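Local coordinates for protein chromatin structure-remodeling complex subunit RSC2 (Saccharomyces cerevisiae, PDB 4BB7) that is a component of the RSC complex, which remodels chromatin and regulates transcription; this piece is its BAH domain, which binds histone H3, at residues 36-41 with 194-199; 65-70 with 84-89; 74-79 with 205-210; 102-107 with 124-129; 173-178 with 201-206. All coordinates share one frame; numbering follows the deposited sequence.

Contacts 2 and 4 build the BAH core. Their centres are 9 Å apart, and backbone pairing between N84 or V86 and V127 probably joins them. Contact 2 lies at one margin of the six-stranded sheet and contact 4 at the other. Contacts 1 and 3 bring the later chain to 36-41 and 74-79, and contact 5 packs two parts of that later chain on each other. Contact 1 holds 194-199 against the 36-41 loop and touches contact 2 where A199 meets W66. Contacts 3 and 5 share A205 and V206, their centres 9 Å apart, and a probable H75 to S173 hydrogen bond links them. Contact 5 also meets contact 2 through Y68 and P201.

Contact 1 of 5, residues 36-41 with 194-199; sequences RNQNDP and MGSPDA
N39 and Q38 meet S196 and carry the polar part of this contact. The backbone N of S196 donates to OD1 of N39 at 2.9 Å. The bond is nearly straight at 168°, and the donor lies only slightly tilted from the amide plane. The hydroxyl OG of S196 donates to OE1 of Q38, also at 2.9 Å. This donor stands well above the amide plane of Q38. OG lies anti to the backbone N of S196 (chi1 167°), which turns it to the glutamine. Replacing N39 by an alanine would probably leave the S196 N-H without its acceptor and the A199 methyl without its neighbour ND2.

The rest is packing. The methyl CB of A199 sits 3.3 Å from OD1 of N37 and 4.0 Å from ND2 of N39. CB of D198 lies 3.6 Å from NE2 of Q38. The Q38 amide and the D198 carboxylate have planes 79° apart. CA of G195 lies 3.4 Å from OD1 of N39.

Within 36-41, OD1 of N37 accepts from N39 N at 3.0 Å. Outside, P197 O takes a bond from R93. Neither segment is a regular helix or strand. The 36-41 loop follows strand 32-35 of the BAH sheet, and it carries an Asx turn inside a type I beta turn from N37 to D40.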
# COMPACT_ATOMS: atom_id res chain seq x y z
N ARG A 36 8.77 8.98 -11.61
CA ARG A 36 8.31 10.36 -11.70
C ARG A 36 8.14 10.95 -10.31
O ARG A 36 7.44 10.40 -9.46
CB ARG A 36 6.99 10.44 -12.47
CG ARG A 36 6.54 11.87 -12.77
CD ARG A 36 7.49 12.56 -13.74
NE ARG A 36 7.33 12.07 -15.10
CZ ARG A 36 8.07 12.47 -16.14
NH1 ARG A 36 9.03 13.37 -15.97
NH2 ARG A 36 7.84 11.96 -17.34
N ASN A 37 8.80 12.08 -10.07
CA ASN A 37 8.71 12.76 -8.78
C ASN A 37 7.76 13.95 -8.86
O ASN A 37 8.03 14.91 -9.59
CB ASN A 37 10.10 13.19 -8.31
CG ASN A 37 10.05 14.02 -7.04
OD1 ASN A 37 9.08 13.98 -6.29
ND2 ASN A 37 11.12 14.77 -6.79
N GLN A 38 6.67 13.88 -8.12
CA GLN A 38 5.62 14.91 -8.17
C GLN A 38 6.05 16.23 -7.54
O GLN A 38 5.30 17.21 -7.59
CB GLN A 38 4.34 14.42 -7.51
CG GLN A 38 3.82 13.10 -8.05
CD GLN A 38 2.73 12.52 -7.17
OE1 GLN A 38 2.15 13.22 -6.34
NE2 GLN A 38 2.45 11.24 -7.35
N ASN A 39 7.22 16.25 -6.92
CA ASN A 39 7.79 17.50 -6.43
C ASN A 39 8.69 18.18 -7.46
O ASN A 39 8.90 19.39 -7.42
CB ASN A 39 8.53 17.30 -5.10
CG ASN A 39 7.59 17.21 -3.91
OD1 ASN A 39 6.47 17.70 -3.95
ND2 ASN A 39 8.06 16.59 -2.83
N ASP A 40 9.21 17.38 -8.40
CA ASP A 40 10.11 17.89 -9.44
C ASP A 40 10.12 16.94 -10.64
O ASP A 40 10.72 15.86 -10.58
CB ASP A 40 11.53 18.06 -8.89
CG ASP A 40 12.45 18.76 -9.87
OD1 ASP A 40 12.10 18.86 -11.07
OD2 ASP A 40 13.53 19.21 -9.44
N PRO A 41 9.47 17.34 -11.74
CA PRO A 41 9.28 16.48 -12.91
C PRO A 41 10.57 16.23 -13.69
O PRO A 41 10.54 15.48 -14.67
CB PRO A 41 8.30 17.29 -13.78
CG PRO A 41 7.70 18.31 -12.87
CD PRO A 41 8.78 18.63 -11.89
N MET A 194 7.86 18.87 3.39
CA MET A 194 7.22 17.89 2.53
C MET A 194 6.38 18.59 1.49
O MET A 194 5.65 19.54 1.80
CB MET A 194 6.35 16.94 3.35
CG MET A 194 7.02 16.41 4.61
SD MET A 194 8.62 15.63 4.28
CE MET A 194 8.13 14.23 3.28
N GLY A 195 6.48 18.14 0.25
CA GLY A 195 5.59 18.60 -0.80
C GLY A 195 4.50 17.57 -0.91
O GLY A 195 3.70 17.40 0.01
N SER A 196 4.48 16.86 -2.03
CA SER A 196 3.59 15.72 -2.17
C SER A 196 4.04 14.64 -1.19
O SER A 196 5.24 14.41 -1.02
CB SER A 196 3.63 15.18 -3.59
OG SER A 196 3.02 13.90 -3.65
N PRO A 197 3.07 13.98 -0.53
CA PRO A 197 3.37 12.84 0.34
C PRO A 197 3.66 11.59 -0.50
O PRO A 197 4.33 10.67 -0.03
CB PRO A 197 2.07 12.66 1.12
CG PRO A 197 1.01 13.19 0.22
CD PRO A 197 1.64 14.33 -0.52
N ASP A 198 3.17 11.58 -1.73
CA ASP A 198 3.48 10.52 -2.68
C ASP A 198 4.86 10.76 -3.30
O ASP A 198 5.13 10.30 -4.41
CB ASP A 198 2.44 10.48 -3.81
CG ASP A 198 1.02 10.50 -3.29
OD1 ASP A 198 0.79 10.00 -2.17
OD2 ASP A 198 0.14 11.02 -4.00
N ALA A 199 5.71 11.48 -2.59
CA ALA A 199 7.03 11.84 -3.11
C ALA A 199 8.00 12.18 -1.99
O ALA A 199 7.60 12.54 -0.89
CB ALA A 199 6.90 13.02 -4.06

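Contact 2 of 5, residues 65-70 with 84-89; sequences CWYYRP and NEVMKT
Antiparallel strand pairing joins 65-68 to 87-89, with 87-96 the outermost strand on this side of the BAH sheet. Y68 and M87 form the hydrogen-bonded pair. M87 N donates to Y68 O at 2.9 Å and 164°, while the return bond from Y68 N to M87 O is weak. Y67 and K88 form the next, non-hydrogen-bonded pair.

W66 O is gripped twice by T89. T89 N donates to W66 O at 3.2 Å. T89 OG1 donates to the same W66 O at 2.8 Å, from above the carbonyl plane. With OG1 between the backbone N and carbonyl carbon (chi1 67°), CG2 of T89 is carried over the Y68 ring. T89 CG2 stands 3.5 Å from the Y68 ring centroid, almost on the normal, as a CH-pi contact. K88 runs diagonally across the Y67 ring. K88 CA lies over one face, 3.9 Å from the Y67 ring centroid. K88 CB lies 3.4 Å from Y67 CE2. CG2 of V86 packs on CD2 of the same ring.

The polar ends are served elsewhere: Y68 OH bonds E134, and K88 NZ bonds Y92. The chemistry thus implies a buried seam of backbone hydrogen bonds flanked by CH-pi and apolar packing, in which the threonine gives its hydroxyl to the backbone and its methyl to an aromatic face.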
# COMPACT_ATOMS: atom_id res chain seq x y z
N CYS A 65 12.15 0.73 -3.24
CA CYS A 65 12.82 1.33 -2.10
C CYS A 65 13.46 2.65 -2.52
O CYS A 65 14.36 2.67 -3.36
CB CYS A 65 13.88 0.40 -1.52
SG CYS A 65 14.70 1.04 -0.02
N TRP A 66 12.98 3.75 -1.95
CA TRP A 66 13.45 5.08 -2.32
C TRP A 66 14.89 5.34 -1.89
O TRP A 66 15.34 4.85 -0.85
CB TRP A 66 12.53 6.16 -1.75
CG TRP A 66 11.22 6.28 -2.46
CD1 TRP A 66 10.83 5.60 -3.58
CD2 TRP A 66 10.12 7.12 -2.09
NE1 TRP A 66 9.55 5.97 -3.93
CE2 TRP A 66 9.09 6.90 -3.03
CE3 TRP A 66 9.90 8.03 -1.05
CZ2 TRP A 66 7.87 7.57 -2.98
CZ3 TRP A 66 8.69 8.70 -1.00
CH2 TRP A 66 7.69 8.46 -1.96
N TYR A 67 15.60 6.12 -2.70
CA TYR A 67 16.92 6.61 -2.35
C TYR A 67 16.94 8.12 -2.55
O TYR A 67 16.69 8.61 -3.65
CB TYR A 67 17.99 5.95 -3.22
CG TYR A 67 18.26 4.50 -2.88
CD1 TYR A 67 17.27 3.54 -3.01
CD2 TYR A 67 19.52 4.09 -2.45
CE1 TYR A 67 17.51 2.21 -2.70
CE2 TYR A 67 19.77 2.77 -2.15
CZ TYR A 67 18.77 1.83 -2.28
OH TYR A 67 19.02 0.52 -1.97
N TYR A 68 17.23 8.86 -1.49
CA TYR A 68 17.20 10.32 -1.54
C TYR A 68 18.44 10.90 -2.19
O TYR A 68 19.51 10.28 -2.20
CB TYR A 68 17.04 10.90 -0.14
CG TYR A 68 15.66 10.72 0.47
CD1 TYR A 68 14.61 10.23 -0.29
CD2 TYR A 68 15.42 11.06 1.80
CE1 TYR A 68 13.35 10.07 0.27
CE2 TYR A 68 14.17 10.90 2.36
CZ TYR A 68 13.13 10.40 1.59
OH TYR A 68 11.88 10.24 2.15
N ARG A 69 18.30 12.10 -2.75
CA ARG A 69 19.45 12.88 -3.18
C ARG A 69 19.78 13.83 -2.03
O ARG A 69 18.94 14.06 -1.16
CB ARG A 69 19.12 13.68 -4.44
CG ARG A 69 18.52 12.87 -5.57
CD ARG A 69 18.18 13.78 -6.74
NE ARG A 69 17.45 13.10 -7.80
CZ ARG A 69 17.98 12.71 -8.96
NH1 ARG A 69 19.27 12.93 -9.20
NH2 ARG A 69 17.23 12.10 -9.87
N PRO A 70 21.01 14.37 -2.02
CA PRO A 70 21.46 15.24 -0.92
C PRO A 70 20.46 16.35 -0.58
O PRO A 70 20.12 16.53 0.59
CB PRO A 70 22.75 15.84 -1.47
CG PRO A 70 23.26 14.81 -2.43
CD PRO A 70 22.04 14.21 -3.06
N ASN A 84 26.62 12.74 -7.99
CA ASN A 84 25.61 11.71 -8.21
C ASN A 84 25.42 10.77 -7.03
O ASN A 84 25.04 9.61 -7.21
CB ASN A 84 25.94 10.91 -9.47
CG ASN A 84 25.85 11.74 -10.72
OD1 ASN A 84 24.93 12.54 -10.90
ND2 ASN A 84 26.82 11.55 -11.61
N GLU A 85 25.68 11.26 -5.82
CA GLU A 85 25.49 10.44 -4.62
C GLU A 85 24.03 10.34 -4.24
O GLU A 85 23.28 11.31 -4.36
CB GLU A 85 26.29 10.99 -3.44
CG GLU A 85 26.05 10.20 -2.15
CD GLU A 85 26.92 10.65 -0.98
OE1 GLU A 85 27.85 11.46 -1.20
OE2 GLU A 85 26.66 10.19 0.15
N VAL A 86 23.63 9.15 -3.78
CA VAL A 86 22.30 8.94 -3.21
C VAL A 86 22.41 8.18 -1.89
O VAL A 86 23.39 7.48 -1.64
CB VAL A 86 21.36 8.16 -4.17
CG1 VAL A 86 21.27 8.88 -5.52
CG2 VAL A 86 21.84 6.73 -4.35
N MET A 87 21.39 8.32 -1.05
CA MET A 87 21.32 7.60 0.22
C MET A 87 20.09 6.70 0.26
O MET A 87 19.04 7.05 -0.27
CB MET A 87 21.28 8.59 1.39
CG MET A 87 22.62 9.20 1.77
SD MET A 87 23.22 10.41 0.58
CE MET A 87 21.87 11.58 0.56
N LYS A 88 20.24 5.53 0.89
CA LYS A 88 19.14 4.59 1.04
C LYS A 88 18.23 4.97 2.20
O LYS A 88 18.70 5.36 3.27
CB LYS A 88 19.67 3.17 1.26
CG LYS A 88 18.58 2.12 1.47
CD LYS A 88 19.16 0.83 2.00
CE LYS A 88 18.13 -0.28 1.97
NZ LYS A 88 16.92 0.07 2.75
N THR A 89 16.92 4.83 1.99
CA THR A 89 15.94 5.18 3.01
C THR A 89 15.09 3.98 3.43
O THR A 89 15.24 2.88 2.91
CB THR A 89 15.01 6.32 2.53
OG1 THR A 89 14.19 5.86 1.45
CG2 THR A 89 15.83 7.51 2.06

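Contact 3 of 5, residues 74-79 with 205-210; sequences VHRVDR and AVYMRP
R76 and Y207 cross obliquely, with the guanidinium and ring planes 57° apart. CA of R76 lies over one face of the ring, off its centre. CG of R76 comes 3.9 Å from the Y207 hydroxyl, OH. The ring reaches back over 75-76 because its CG sits between the backbone N and the carbonyl carbon (chi1 62°). Y207 OH donates to a water at 2.7 Å, and the water in turn donates to V74 O. CG1 of V74 meets the Y207 ring at CE1, 4.1 Å away, and the two side chains cross at about a right angle.

Beyond the ring, the R76 chain bends at chi3 (50°) and its guanidinium turns one face to R209. R76 NE lies 3.8 Å from R209 CB. D78 lies at the guanidinium edge, in a long, weak salt bridge with R76, and Y220 adds a cation-pi contact. A leucine in place of R76 would probably leave D78 without this charge partner and uncover R209 and Y220.

H75 and V206 lie side by side and point the same way. NE2 of H75 is 3.8 Å from CG1 of V206, and S173 bonds that nitrogen. V77 slants across V206, V77 CB to V206 CB at 4.0 Å.

Two good backbone bonds join the segments. H75 N donates to A205 O at 3.1 Å, and V77 N donates to Y207 O at 2.8 Å. The bond from Y207 N to H75 O is weak. The short strands 75-76 and 206-207 are thus only weakly paired, and they lie beside Y132 of strand 130-133 and F81 of strand 80-82.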
# COMPACT_ATOMS: atom_id res chain seq x y z
N VAL A 74 18.21 16.00 5.55
CA VAL A 74 18.63 16.92 6.60
C VAL A 74 20.04 16.54 7.03
O VAL A 74 20.30 15.40 7.43
CB VAL A 74 17.68 16.85 7.81
CG1 VAL A 74 18.19 17.74 8.93
CG2 VAL A 74 16.27 17.25 7.40
N HIS A 75 20.96 17.50 6.94
CA HIS A 75 22.36 17.23 7.25
C HIS A 75 23.13 18.49 7.63
O HIS A 75 22.74 19.61 7.29
CB HIS A 75 23.05 16.57 6.06
CG HIS A 75 22.94 17.36 4.79
ND1 HIS A 75 21.90 17.21 3.90
CD2 HIS A 75 23.74 18.33 4.28
CE1 HIS A 75 22.07 18.04 2.89
NE2 HIS A 75 23.18 18.73 3.09
N ARG A 76 24.24 18.29 8.34
CA ARG A 76 25.15 19.38 8.70
C ARG A 76 25.53 20.18 7.46
O ARG A 76 25.82 19.62 6.40
CB ARG A 76 26.40 18.83 9.37
CG ARG A 76 26.14 18.17 10.72
CD ARG A 76 27.32 17.33 11.20
NE ARG A 76 28.58 18.06 11.14
CZ ARG A 76 29.66 17.75 11.87
NH1 ARG A 76 29.62 16.74 12.72
NH2 ARG A 76 30.76 18.46 11.74
N VAL A 77 25.52 21.50 7.59
CA VAL A 77 25.77 22.39 6.47
C VAL A 77 27.13 22.12 5.83
O VAL A 77 27.36 22.47 4.67
CB VAL A 77 25.69 23.86 6.91
CG1 VAL A 77 26.85 24.19 7.84
CG2 VAL A 77 25.68 24.77 5.71
N ASP A 78 28.04 21.51 6.58
CA ASP A 78 29.38 21.27 6.08
C ASP A 78 29.57 19.85 5.56
O ASP A 78 30.70 19.40 5.36
CB ASP A 78 30.44 21.60 7.14
CG ASP A 78 30.34 20.71 8.36
OD1 ASP A 78 29.20 20.39 8.78
OD2 ASP A 78 31.40 20.32 8.90
N ARG A 79 28.46 19.14 5.33
CA ARG A 79 28.54 17.79 4.79
C ARG A 79 28.94 17.79 3.31
O ARG A 79 28.50 18.65 2.53
CB ARG A 79 27.23 17.02 4.99
CG ARG A 79 27.33 15.56 4.59
CD ARG A 79 26.27 14.68 5.25
NE ARG A 79 26.42 13.28 4.88
CZ ARG A 79 26.89 12.33 5.68
NH1 ARG A 79 27.27 12.62 6.92
NH2 ARG A 79 26.99 11.08 5.24
N ALA A 205 16.97 20.25 4.98
CA ALA A 205 17.48 21.39 5.72
C ALA A 205 18.93 21.19 6.13
O ALA A 205 19.44 20.06 6.12
CB ALA A 205 16.62 21.65 6.95
N VAL A 206 19.59 22.28 6.49
CA VAL A 206 20.97 22.22 6.97
C VAL A 206 21.11 22.94 8.30
O VAL A 206 20.41 23.91 8.57
CB VAL A 206 21.95 22.82 5.95
CG1 VAL A 206 21.97 22.00 4.67
CG2 VAL A 206 21.58 24.26 5.64
N TYR A 207 22.02 22.45 9.14
CA TYR A 207 22.27 23.05 10.44
C TYR A 207 23.76 23.05 10.78
O TYR A 207 24.57 22.45 10.08
CB TYR A 207 21.46 22.34 11.52
CG TYR A 207 21.81 20.88 11.69
CD1 TYR A 207 21.40 19.93 10.76
CD2 TYR A 207 22.54 20.44 12.78
CE1 TYR A 207 21.71 18.60 10.91
CE2 TYR A 207 22.85 19.10 12.95
CZ TYR A 207 22.43 18.19 12.00
OH TYR A 207 22.74 16.86 12.16
N MET A 208 24.12 23.72 11.87
CA MET A 208 25.52 23.87 12.25
C MET A 208 25.92 22.90 13.37
O MET A 208 25.09 22.51 14.19
CB MET A 208 25.81 25.32 12.67
CG MET A 208 27.21 25.82 12.31
SD MET A 208 27.46 27.58 12.62
CE MET A 208 26.37 28.31 11.41
N ARG A 209 27.19 22.52 13.39
CA ARG A 209 27.71 21.64 14.43
C ARG A 209 29.20 21.86 14.63
O ARG A 209 29.91 22.22 13.68
CB ARG A 209 27.45 20.17 14.06
CG ARG A 209 26.04 19.68 14.37
CD ARG A 209 25.76 19.70 15.87
NE ARG A 209 24.38 19.32 16.18
CZ ARG A 209 23.36 20.17 16.23
NH1 ARG A 209 23.56 21.46 15.98
NH2 ARG A 209 22.14 19.74 16.53
N PRO A 210 29.69 21.68 15.86
CA PRO A 210 31.14 21.78 16.06
C PRO A 210 31.89 20.75 15.21
O PRO A 210 31.44 19.61 15.08
CB PRO A 210 31.32 21.50 17.56
CG PRO A 210 30.02 20.89 18.01
CD PRO A 210 28.96 21.45 17.11
O HOH W 1 21.98 15.11 10.23

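Contact 4 of 5, residues 102-107 with 124-129; sequences GKCYVI and PLFVCE
The F126 side chain leaves strand 125-128 beside strand 105-107. F126 CB is 4.2 Å from CG2 of V106 on the same face of the sheet. CG lies anti to the carbonyl carbon (chi1 -53°), which carries the ring toward C104. CD2 comes close to SG of C104. F126 CE2 then meets both CB and SG of C104, each at 3.8 Å. The sulfur stands at the ring edge, 81° off the normal, as a sulfur-aromatic contact. Further round the ring, V46, L34, R69 and V86 pack against it.

These two strands are parallel, a pairing at the margin of the otherwise antiparallel BAH sheet, with helix 109-114 in the connection between them. F126 N donates to Y105 O at 3.0 Å, and I107 N donates to F126 O at the same distance. Y105 N to P124 O and C128 N to I107 O continue the ladder.

On the other face, CG2 of I107 meets CG2 of V127 at 3.6 Å and also touches CD1 of L125. Y112 of helix 109-114 touches all three side chains. CG1 of V106 returns to the F126 face and packs on CB of C128, 3.8 Å away.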
# COMPACT_ATOMS: atom_id res chain seq x y z
N GLY A 102 12.44 5.79 -16.66
CA GLY A 102 13.71 5.34 -17.20
C GLY A 102 14.49 4.42 -16.29
O GLY A 102 14.15 4.25 -15.12
N LYS A 103 15.52 3.80 -16.84
CA LYS A 103 16.42 2.95 -16.07
C LYS A 103 17.55 3.79 -15.48
O LYS A 103 17.85 4.88 -15.97
CB LYS A 103 17.03 1.86 -16.95
CG LYS A 103 16.11 0.70 -17.27
CD LYS A 103 15.93 -0.20 -16.07
CE LYS A 103 15.21 -1.48 -16.44
NZ LYS A 103 16.00 -2.30 -17.41
N CYS A 104 18.18 3.27 -14.44
CA CYS A 104 19.41 3.85 -13.92
C CYS A 104 20.22 2.75 -13.24
O CYS A 104 19.88 1.57 -13.34
CB CYS A 104 19.12 4.98 -12.93
SG CYS A 104 18.73 4.47 -11.23
N TYR A 105 21.28 3.14 -12.55
CA TYR A 105 22.08 2.19 -11.80
C TYR A 105 22.70 2.83 -10.56
O TYR A 105 23.34 3.88 -10.64
CB TYR A 105 23.17 1.58 -12.68
CG TYR A 105 23.79 0.33 -12.08
CD1 TYR A 105 23.17 -0.90 -12.23
CD2 TYR A 105 24.98 0.39 -11.37
CE1 TYR A 105 23.73 -2.04 -11.69
CE2 TYR A 105 25.54 -0.75 -10.83
CZ TYR A 105 24.91 -1.96 -10.99
OH TYR A 105 25.47 -3.10 -10.45
N VAL A 106 22.50 2.20 -9.41
CA VAL A 106 23.12 2.64 -8.17
C VAL A 106 24.22 1.65 -7.77
O VAL A 106 23.96 0.46 -7.61
CB VAL A 106 22.10 2.76 -7.02
CG1 VAL A 106 22.80 3.11 -5.71
CG2 VAL A 106 21.04 3.81 -7.36
N ILE A 107 25.44 2.16 -7.60
CA ILE A 107 26.57 1.32 -7.21
C ILE A 107 27.00 1.57 -5.77
O ILE A 107 26.85 2.68 -5.25
CB ILE A 107 27.78 1.51 -8.17
CG1 ILE A 107 28.81 0.40 -7.96
CG2 ILE A 107 28.41 2.87 -7.97
CD1 ILE A 107 29.98 0.47 -8.91
N PRO A 124 21.59 6.77 -15.97
CA PRO A 124 22.47 7.58 -15.11
C PRO A 124 23.18 6.76 -14.04
O PRO A 124 22.62 5.80 -13.52
CB PRO A 124 21.50 8.57 -14.45
CG PRO A 124 20.36 8.66 -15.39
CD PRO A 124 20.22 7.30 -16.01
N LEU A 125 24.41 7.15 -13.71
CA LEU A 125 25.20 6.43 -12.72
C LEU A 125 25.23 7.16 -11.37
O LEU A 125 25.81 8.24 -11.25
CB LEU A 125 26.63 6.21 -13.23
CG LEU A 125 27.62 5.58 -12.24
CD1 LEU A 125 27.03 4.34 -11.57
CD2 LEU A 125 28.94 5.25 -12.92
N PHE A 126 24.58 6.57 -10.37
CA PHE A 126 24.61 7.10 -9.01
C PHE A 126 25.45 6.18 -8.13
O PHE A 126 25.63 5.01 -8.45
CB PHE A 126 23.20 7.20 -8.42
CG PHE A 126 22.22 7.94 -9.28
CD1 PHE A 126 22.20 9.32 -9.29
CD2 PHE A 126 21.29 7.25 -10.05
CE1 PHE A 126 21.29 10.01 -10.08
CE2 PHE A 126 20.37 7.93 -10.83
CZ PHE A 126 20.37 9.31 -10.85
N VAL A 127 25.96 6.72 -7.02
CA VAL A 127 26.69 5.90 -6.06
C VAL A 127 26.12 6.08 -4.67
O VAL A 127 25.69 7.17 -4.30
CB VAL A 127 28.21 6.22 -6.04
CG1 VAL A 127 28.45 7.60 -5.47
CG2 VAL A 127 28.96 5.17 -5.24
N CYS A 128 26.10 5.00 -3.90
CA CYS A 128 25.60 5.04 -2.54
C CYS A 128 26.62 4.50 -1.55
O CYS A 128 27.13 3.38 -1.71
CB CYS A 128 24.28 4.27 -2.42
SG CYS A 128 23.64 4.11 -0.73
N GLU A 129 26.94 5.30 -0.55
CA GLU A 129 27.79 4.85 0.55
C GLU A 129 26.98 4.77 1.84
O GLU A 129 27.12 3.81 2.60
CB GLU A 129 28.97 5.81 0.73
CG GLU A 129 29.96 5.34 1.78
CD GLU A 129 31.06 6.34 2.01
OE1 GLU A 129 30.93 7.49 1.53
OE2 GLU A 129 32.07 5.99 2.66

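Contact 5 of 5, residues 173-178 with 201-206; sequences SPIRHL and PLVGAV
I175, in a type I turn from S173 to R176 that leads into a short 3-10 segment, faces the extended 203-206 backbone with no direct hydrogen bond between the two segments. S173 OG helps hold the turn, accepting from I175 N at 3.2 Å, an ST turn, and the same oxygen bonds H75.

I175 spreads three ways. Its CG1 sits between the backbone N and carbonyl carbon (chi1 58°), which sends I175 CD1 over the peptide of G204, 3.6 Å from the G204 carbonyl carbon C. I175 CG1 itself meets CG1 of V206 at 3.6 Å, the two side chains meeting at a slant. The branch CG2 of I175 touches CG2 of V203 at 3.9 Å.

L178 reaches toward V203 tip to tip. L178 CD1 is 3.6 Å from V203 CG2. That one methyl of V203 therefore serves both I175 and L178. The other branch of V206, CG2, sits 3.6 Å from I175 O. V206 CG2 also lies 3.9 Å from L178 C.

One water joins the backbones: it donates to L178 O and accepts from V206 N at 3.2 Å. H75 of strand 75-76 also packs on I175. The chemistry implies that branched aliphatic side chains hold these two parts of one long loop together, while a water bridges polar backbone atoms of the two segments.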
# COMPACT_ATOMS: atom_id res chain seq x y z
N SER A 173 27.38 20.91 -0.01
CA SER A 173 25.94 20.72 -0.06
C SER A 173 25.26 21.66 -1.04
O SER A 173 25.58 22.85 -1.09
CB SER A 173 25.34 20.92 1.33
OG SER A 173 23.92 20.85 1.28
N PRO A 174 24.31 21.13 -1.81
CA PRO A 174 23.53 21.92 -2.77
C PRO A 174 22.51 22.82 -2.07
O PRO A 174 21.99 23.74 -2.70
CB PRO A 174 22.81 20.85 -3.59
CG PRO A 174 22.67 19.70 -2.66
CD PRO A 174 23.91 19.71 -1.81
N ILE A 175 22.24 22.57 -0.79
CA ILE A 175 21.29 23.40 -0.04
C ILE A 175 21.96 24.16 1.11
O ILE A 175 21.30 24.61 2.04
CB ILE A 175 20.10 22.58 0.52
CG1 ILE A 175 20.59 21.44 1.42
CG2 ILE A 175 19.24 22.04 -0.62
CD1 ILE A 175 19.46 20.61 2.01
N ARG A 176 23.27 24.30 1.03
CA ARG A 176 24.00 25.07 2.03
C ARG A 176 23.40 26.47 2.14
O ARG A 176 23.43 27.08 3.21
CB ARG A 176 25.48 25.15 1.68
CG ARG A 176 25.74 25.61 0.25
CD ARG A 176 27.22 25.74 -0.05
NE ARG A 176 27.45 25.90 -1.48
CZ ARG A 176 28.64 26.15 -2.02
NH1 ARG A 176 29.70 26.29 -1.25
NH2 ARG A 176 28.75 26.27 -3.34
N HIS A 177 22.85 26.96 1.03
CA HIS A 177 22.31 28.31 0.98
C HIS A 177 21.05 28.47 1.82
O HIS A 177 20.51 29.57 1.93
CB HIS A 177 22.02 28.73 -0.47
CG HIS A 177 20.83 28.05 -1.07
ND1 HIS A 177 20.74 26.68 -1.21
CD2 HIS A 177 19.69 28.55 -1.59
CE1 HIS A 177 19.59 26.37 -1.78
NE2 HIS A 177 18.93 27.49 -2.02
N LEU A 178 20.59 27.38 2.43
CA LEU A 178 19.38 27.42 3.24
C LEU A 178 19.68 27.50 4.73
O LEU A 178 18.79 27.34 5.56
CB LEU A 178 18.51 26.20 2.96
CG LEU A 178 18.08 26.00 1.51
CD1 LEU A 178 17.36 24.67 1.36
CD2 LEU A 178 17.20 27.16 1.05
N PRO A 201 10.87 14.41 0.08
CA PRO A 201 10.71 15.80 0.51
C PRO A 201 10.99 16.78 -0.63
O PRO A 201 11.82 16.50 -1.49
CB PRO A 201 11.77 15.96 1.60
CG PRO A 201 12.02 14.57 2.09
CD PRO A 201 11.87 13.70 0.88
N LEU A 202 10.29 17.92 -0.63
CA LEU A 202 10.55 18.96 -1.62
C LEU A 202 11.95 19.53 -1.45
O LEU A 202 12.60 19.91 -2.42
CB LEU A 202 9.50 20.08 -1.51
CG LEU A 202 9.60 21.20 -2.54
CD1 LEU A 202 9.45 20.65 -3.96
CD2 LEU A 202 8.55 22.27 -2.28
N VAL A 203 12.42 19.59 -0.20
CA VAL A 203 13.77 20.03 0.09
C VAL A 203 14.12 19.77 1.55
O VAL A 203 13.26 19.89 2.43
CB VAL A 203 13.97 21.53 -0.23
CG1 VAL A 203 13.06 22.38 0.63
CG2 VAL A 203 15.43 21.94 -0.03
N GLY A 204 15.37 19.41 1.81
CA GLY A 204 15.83 19.14 3.16
C GLY A 204 16.33 20.40 3.83
O GLY A 204 16.13 21.50 3.31
N ALA A 205 16.97 20.25 4.98
CA ALA A 205 17.48 21.39 5.72
C ALA A 205 18.93 21.19 6.13
O ALA A 205 19.44 20.06 6.12
CB ALA A 205 16.62 21.65 6.95
N VAL A 206 19.59 22.28 6.49
CA VAL A 206 20.97 22.22 6.97
C VAL A 206 21.11 22.94 8.30
O VAL A 206 20.41 23.91 8.57
CB VAL A 206 21.95 22.82 5.95
CG1 VAL A 206 21.97 22.00 4.67
CG2 VAL A 206 21.58 24.26 5.64
O HOH W 2 17.63 24.80 6.80